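PDB 3WA7: tannase, which catalyses the hydrolysis of galloyl ester bonds in hydrolysable tannins, releasing gallic acid, with an alpha/beta-hydrolase fold. Local coordinates for residues Q273-A276 with T280-T283; G290-V295 with S423-I428. One frame throughout, in Å; residues are numbered along the deposited sequence.

Interaction 1. Residues Q273-A276 with T280-T283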
loop_
_atom_site.group_PDB
_atom_site.type_symbol
_atom_site.label_atom_id
_atom_site.label_comp_id
_atom_site.label_asym_id
_atom_site.label_seq_id
_atom_site.Cartn_x
_atom_site.Cartn_y
_atom_site.Cartn_z
ATOM N N GLN A 273 -3.121 -7.711 21.332
ATOM C CA GLN A 273 -2.429 -7.123 22.465
ATOM C C GLN A 273 -1.768 -5.797 22.102
ATOM O O GLN A 273 -0.626 -5.544 22.487
ATOM C CB GLN A 273 -1.372 -8.091 23.008
ATOM C CG GLN A 273 -1.935 -9.413 23.508
ATOM C CD GLN A 273 -3.039 -9.226 24.527
ATOM O OE1 GLN A 273 -2.880 -8.492 25.503
ATOM N NE2 GLN A 273 -4.167 -9.894 24.309
ATOM N N LEU A 274 -2.474 -4.960 21.344
ATOM C CA LEU A 274 -1.944 -3.650 20.984
ATOM C C LEU A 274 -1.885 -2.902 22.304
ATOM O O LEU A 274 -2.764 -3.067 23.145
ATOM C CB LEU A 274 -2.881 -2.921 20.020
ATOM C CG LEU A 274 -3.153 -3.578 18.666
ATOM C CD1 LEU A 274 -4.103 -2.698 17.864
ATOM C CD2 LEU A 274 -1.847 -3.775 17.914
ATOM N N THR A 275 -0.862 -2.081 22.497
ATOM C CA THR A 275 -0.736 -1.370 23.760
ATOM C C THR A 275 -0.561 0.129 23.634
ATOM O O THR A 275 -0.138 0.644 22.595
ATOM C CB THR A 275 0.456 -1.910 24.573
ATOM O OG1 THR A 275 1.669 -1.665 23.855
ATOM C CG2 THR A 275 0.313 -3.405 24.799
ATOM N N ALA A 276 -0.902 0.826 24.711
ATOM C CA ALA A 276 -0.754 2.270 24.770
ATOM C C ALA A 276 0.708 2.488 25.140
ATOM O O ALA A 276 1.394 1.543 25.529
ATOM C CB ALA A 276 -1.664 2.847 25.841
ATOM N N THR A 280 -0.713 -0.317 28.523
ATOM C CA THR A 280 -2.122 -0.681 28.654
ATOM C C THR A 280 -2.601 -1.359 27.372
ATOM O O THR A 280 -2.314 -0.888 26.279
ATOM C CB THR A 280 -2.995 0.562 28.898
ATOM O OG1 THR A 280 -2.582 1.213 30.107
ATOM C CG2 THR A 280 -4.445 0.169 29.013
ATOM N N HIS A 281 -3.340 -2.458 27.508
ATOM C CA HIS A 281 -3.843 -3.183 26.345
ATOM C C HIS A 281 -5.129 -2.579 25.787
ATOM O O HIS A 281 -6.093 -2.361 26.522
ATOM C CB HIS A 281 -4.092 -4.651 26.709
ATOM C CG HIS A 281 -2.851 -5.401 27.079
ATOM N ND1 HIS A 281 -2.882 -6.664 27.634
ATOM C CD2 HIS A 281 -1.543 -5.074 26.962
ATOM C CE1 HIS A 281 -1.646 -7.081 27.841
ATOM N NE2 HIS A 281 -0.814 -6.136 27.442
ATOM N N LEU A 282 -5.137 -2.306 24.486
ATOM C CA LEU A 282 -6.315 -1.743 23.831
ATOM C C LEU A 282 -7.283 -2.876 23.526
ATOM O O LEU A 282 -6.871 -3.942 23.060
ATOM C CB LEU A 282 -5.923 -1.037 22.530
ATOM C CG LEU A 282 -5.028 0.194 22.690
ATOM C CD1 LEU A 282 -4.676 0.747 21.317
ATOM C CD2 LEU A 282 -5.749 1.248 23.521
ATOM N N THR A 283 -8.569 -2.648 23.777
ATOM C CA THR A 283 -9.565 -3.690 23.551
ATOM C C THR A 283 -10.905 -3.188 23.026
ATOM O O THR A 283 -11.142 -1.984 22.892
ATOM C CB THR A 283 -9.868 -4.458 24.861
ATOM O OG1 THR A 283 -10.402 -3.544 25.826
ATOM C CG2 THR A 283 -8.609 -5.103 25.428
HETATM O O HOH W 1 -5.303 -5.061 21.177
#

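Interaction 2. Residues G290-V295 with S423-I428. With SO4 (sulfate ion), chain B.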
loop_
_atom_site.group_PDB
_atom_site.type_symbol
_atom_site.label_atom_id
_atom_site.label_comp_id
_atom_site.label_asym_id
_atom_site.label_seq_id
_atom_site.Cartn_x
_atom_site.Cartn_y
_atom_site.Cartn_z
ATOM N N GLY A 290 -15.256 0.422 23.246
ATOM C CA GLY A 290 -14.068 0.228 24.056
ATOM C C GLY A 290 -12.901 1.145 23.762
ATOM O O GLY A 290 -12.987 2.048 22.927
ATOM N N SER A 291 -11.791 0.897 24.448
ATOM C CA SER A 291 -10.604 1.722 24.288
ATOM C C SER A 291 -10.101 1.815 22.852
ATOM O O SER A 291 -9.645 2.878 22.427
ATOM C CB SER A 291 -9.490 1.226 25.213
ATOM O OG SER A 291 -9.266 -0.162 25.066
ATOM N N PHE A 292 -10.184 0.726 22.093
ATOM C CA PHE A 292 -9.723 0.785 20.711
ATOM C C PHE A 292 -10.645 1.667 19.877
ATOM O O PHE A 292 -10.183 2.420 19.020
ATOM C CB PHE A 292 -9.656 -0.601 20.070
ATOM C CG PHE A 292 -9.109 -0.579 18.670
ATOM C CD1 PHE A 292 -7.747 -0.382 18.444
ATOM C CD2 PHE A 292 -9.957 -0.697 17.576
ATOM C CE1 PHE A 292 -7.243 -0.302 17.146
ATOM C CE2 PHE A 292 -9.462 -0.619 16.274
ATOM C CZ PHE A 292 -8.105 -0.420 16.058
ATOM N N ARG A 293 -11.949 1.570 20.114
ATOM C CA ARG A 293 -12.893 2.394 19.368
ATOM C C ARG A 293 -12.593 3.867 19.650
ATOM O O ARG A 293 -12.674 4.714 18.755
ATOM C CB ARG A 293 -14.332 2.077 19.774
ATOM C CG ARG A 293 -15.366 2.852 18.968
ATOM C CD ARG A 293 -16.781 2.579 19.448
ATOM N NE ARG A 293 -17.790 3.247 18.625
ATOM C CZ ARG A 293 -18.292 2.754 17.497
ATOM N NH1 ARG A 293 -17.888 1.573 17.046
ATOM N NH2 ARG A 293 -19.204 3.441 16.819
ATOM N N ASP A 294 -12.249 4.164 20.902
ATOM C CA ASP A 294 -11.918 5.531 21.307
ATOM C C ASP A 294 -10.787 6.081 20.439
ATOM O O ASP A 294 -10.793 7.256 20.067
ATOM C CB ASP A 294 -11.465 5.569 22.774
ATOM C CG ASP A 294 -12.618 5.480 23.764
ATOM O OD1 ASP A 294 -13.784 5.310 23.347
ATOM O OD2 ASP A 294 -12.343 5.583 24.979
ATOM N N VAL A 295 -9.812 5.229 20.131
ATOM C CA VAL A 295 -8.669 5.635 19.321
ATOM C C VAL A 295 -9.105 6.037 17.921
ATOM O O VAL A 295 -8.664 7.060 17.397
ATOM C CB VAL A 295 -7.615 4.502 19.233
ATOM C CG1 VAL A 295 -6.478 4.904 18.301
ATOM C CG2 VAL A 295 -7.063 4.212 20.620
ATOM N N SER A 423 -11.421 -0.624 6.427
ATOM C CA SER A 423 -11.662 0.057 7.695
ATOM C C SER A 423 -10.459 0.854 8.179
ATOM O O SER A 423 -9.310 0.484 7.930
ATOM C CB SER A 423 -12.043 -0.954 8.779
ATOM O OG SER A 423 -12.085 -0.328 10.052
ATOM N N PHE A 424 -10.738 1.954 8.874
ATOM C CA PHE A 424 -9.693 2.799 9.440
ATOM C C PHE A 424 -8.885 1.965 10.426
ATOM O O PHE A 424 -7.717 2.244 10.674
ATOM C CB PHE A 424 -10.315 3.982 10.186
ATOM C CG PHE A 424 -11.119 4.893 9.308
ATOM C CD1 PHE A 424 -12.459 5.143 9.586
ATOM C CD2 PHE A 424 -10.532 5.502 8.203
ATOM C CE1 PHE A 424 -13.209 5.992 8.769
ATOM C CE2 PHE A 424 -11.269 6.350 7.381
ATOM C CZ PHE A 424 -12.609 6.597 7.664
ATOM N N ALA A 425 -9.522 0.938 10.985
ATOM C CA ALA A 425 -8.862 0.062 11.951
ATOM C C ALA A 425 -7.628 -0.619 11.374
ATOM O O ALA A 425 -6.659 -0.865 12.089
ATOM C CB ALA A 425 -9.842 -0.993 12.453
ATOM N N ILE A 426 -7.669 -0.929 10.081
ATOM C CA ILE A 426 -6.555 -1.598 9.421
ATOM C C ILE A 426 -5.243 -0.799 9.479
ATOM O O ILE A 426 -4.234 -1.303 9.967
ATOM C CB ILE A 426 -6.932 -1.954 7.957
ATOM C CG1 ILE A 426 -8.009 -3.048 7.961
ATOM C CG2 ILE A 426 -5.706 -2.411 7.181
ATOM C CD1 ILE A 426 -7.573 -4.362 8.618
ATOM N N PRO A 427 -5.230 0.449 8.974
ATOM C CA PRO A 427 -3.962 1.185 9.056
ATOM C C PRO A 427 -3.597 1.543 10.504
ATOM O O PRO A 427 -2.421 1.652 10.851
ATOM C CB PRO A 427 -4.214 2.418 8.185
ATOM C CG PRO A 427 -5.700 2.617 8.293
ATOM C CD PRO A 427 -6.230 1.205 8.203
ATOM N N ILE A 428 -4.605 1.717 11.353
ATOM C CA ILE A 428 -4.340 2.048 12.749
ATOM C C ILE A 428 -3.631 0.888 13.452
ATOM O O ILE A 428 -2.709 1.103 14.239
ATOM C CB ILE A 428 -5.652 2.404 13.492
ATOM C CG1 ILE A 428 -6.196 3.733 12.950
ATOM C CG2 ILE A 428 -5.395 2.507 14.993
ATOM C CD1 ILE A 428 -7.593 4.083 13.438
HETATM S S SO4 B . -19.734 6.476 19.088
HETATM O O1 SO4 B . -18.944 7.707 18.903
HETATM O O2 SO4 B . -20.207 5.969 17.790
HETATM O O3 SO4 B . -18.902 5.450 19.743
HETATM O O4 SO4 B . -20.900 6.773 19.944
#

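Interaction 1. Residues Q273-A276 with T280-T283
Q273 sets CG beside its backbone N (chi1 -61°) and then bends at the next bond (chi2 -54°), which folds its amide back over the imidazole of H281. Q273 OE1 lies over one face of the ring, 2.8 Å from H281 ND1, with amide and ring planes 81° apart. The approach is too far from any N-H direction to count as a hydrogen bond, so this is close polar packing on the surface. T275 meets the same ring differently: its side chain runs alongside, and T275 CG2 reaches the ring edge 3.3 Å from H281 CD2. The imidazole thus has an oxygen over one face and a methyl at its rim. The backbones of T275 and H281 form a single antiparallel bridge, as a non-hydrogen-bonded pair. The bonds flanking it are L282 N to L274 O, 2.8 Å, and A276 N to T280 O, 2.7 Å. CA-H...O contacts add to both acceptors, the shorter being T275 CA to T280 O at 3.0 Å. A water that accepts from L274 N also lies within hydrogen-bonding reach of L282 O and bridges the two segments beyond the pairing. Beside it L274 CB packs 4.3 Å from L282 CD1. Q273, with positive phi, is the residue at which the chain leaves the helical course of helix 252-271. From there L274 turns inward onto L269 of that helix, I429, I432 and M433 of helix 425-436, and F292 of helix 291-309, while N436 accepts from T275 N.

Interaction 2. Residues G290-V295 with S423-I428
The first turns of helices 291-309 and 425-436 meet here, F292 and V295 of one facing A425 and I428 of the other. F292 carries its ring away from its own helix with CG anti to the backbone N (chi1 -177°), so that the far end of the ring enters the interface. A425 CB lies at the ring edge, near its plane, 3.9 Å from F292 CE2. I428 comes obliquely with its CG2 branch, 4.0 Å from F292 CE1. I428 CG2 also meets V295 CG1 at 4.2 Å, so this one methyl serves both residues of the opposing turn. Within the alpha/beta-hydrolase fold, helix 425-436 makes the beta-alpha-beta crossover from strand 410-414 to the adjacent parallel strand 440-444, whereas helix 291-309 belongs to the long insertion between strands 199-203 and 410-414. S423 caps the start of the crossover helix, S423 OG accepting from A425 N at 3.0 Å; Q219 bonds to that hydroxyl as well. On another side of helix 291-309, R293 is extended from CG to NE and turns the edge of its guanidinium to a sulfate, probably from the crystallisation liquor. R293 NE gives a bond of 2.7 Å to sulfate O3. R293 NH2 gives a nearly straight one of 2.9 Å to sulfate O2, the sulfur lying in the guanidinium plane. A leucine in its place would remove both N-H donors, and the sulfate would probably be bound less firmly, with one positive charge fewer beside it. R297 NH2 and the backbone N atoms of L332 and S333 complete the anion site.

How the interactions relate
Interaction 1 lies at the surface, in the loop between helices 252-271 and 291-309; interaction 2 is buried where helix 291-309 meets helix 425-436. Both adjoin these last two helices. The first relies mainly on backbone pairing and polar groups, the second on apolar side chains, while R293 of the same helix binds a sulfate away from the interface. They are in series along the chain and adjoin in space, their centres about 11 Å apart. Where they join, S291 OG lies 2.9 Å from T283 N and F292 N 3.0 Å from T283 O, both probable hydrogen bonds. L274 and L282 both reach helix 425-436, so the loop shares the apolar layer that F292 enters.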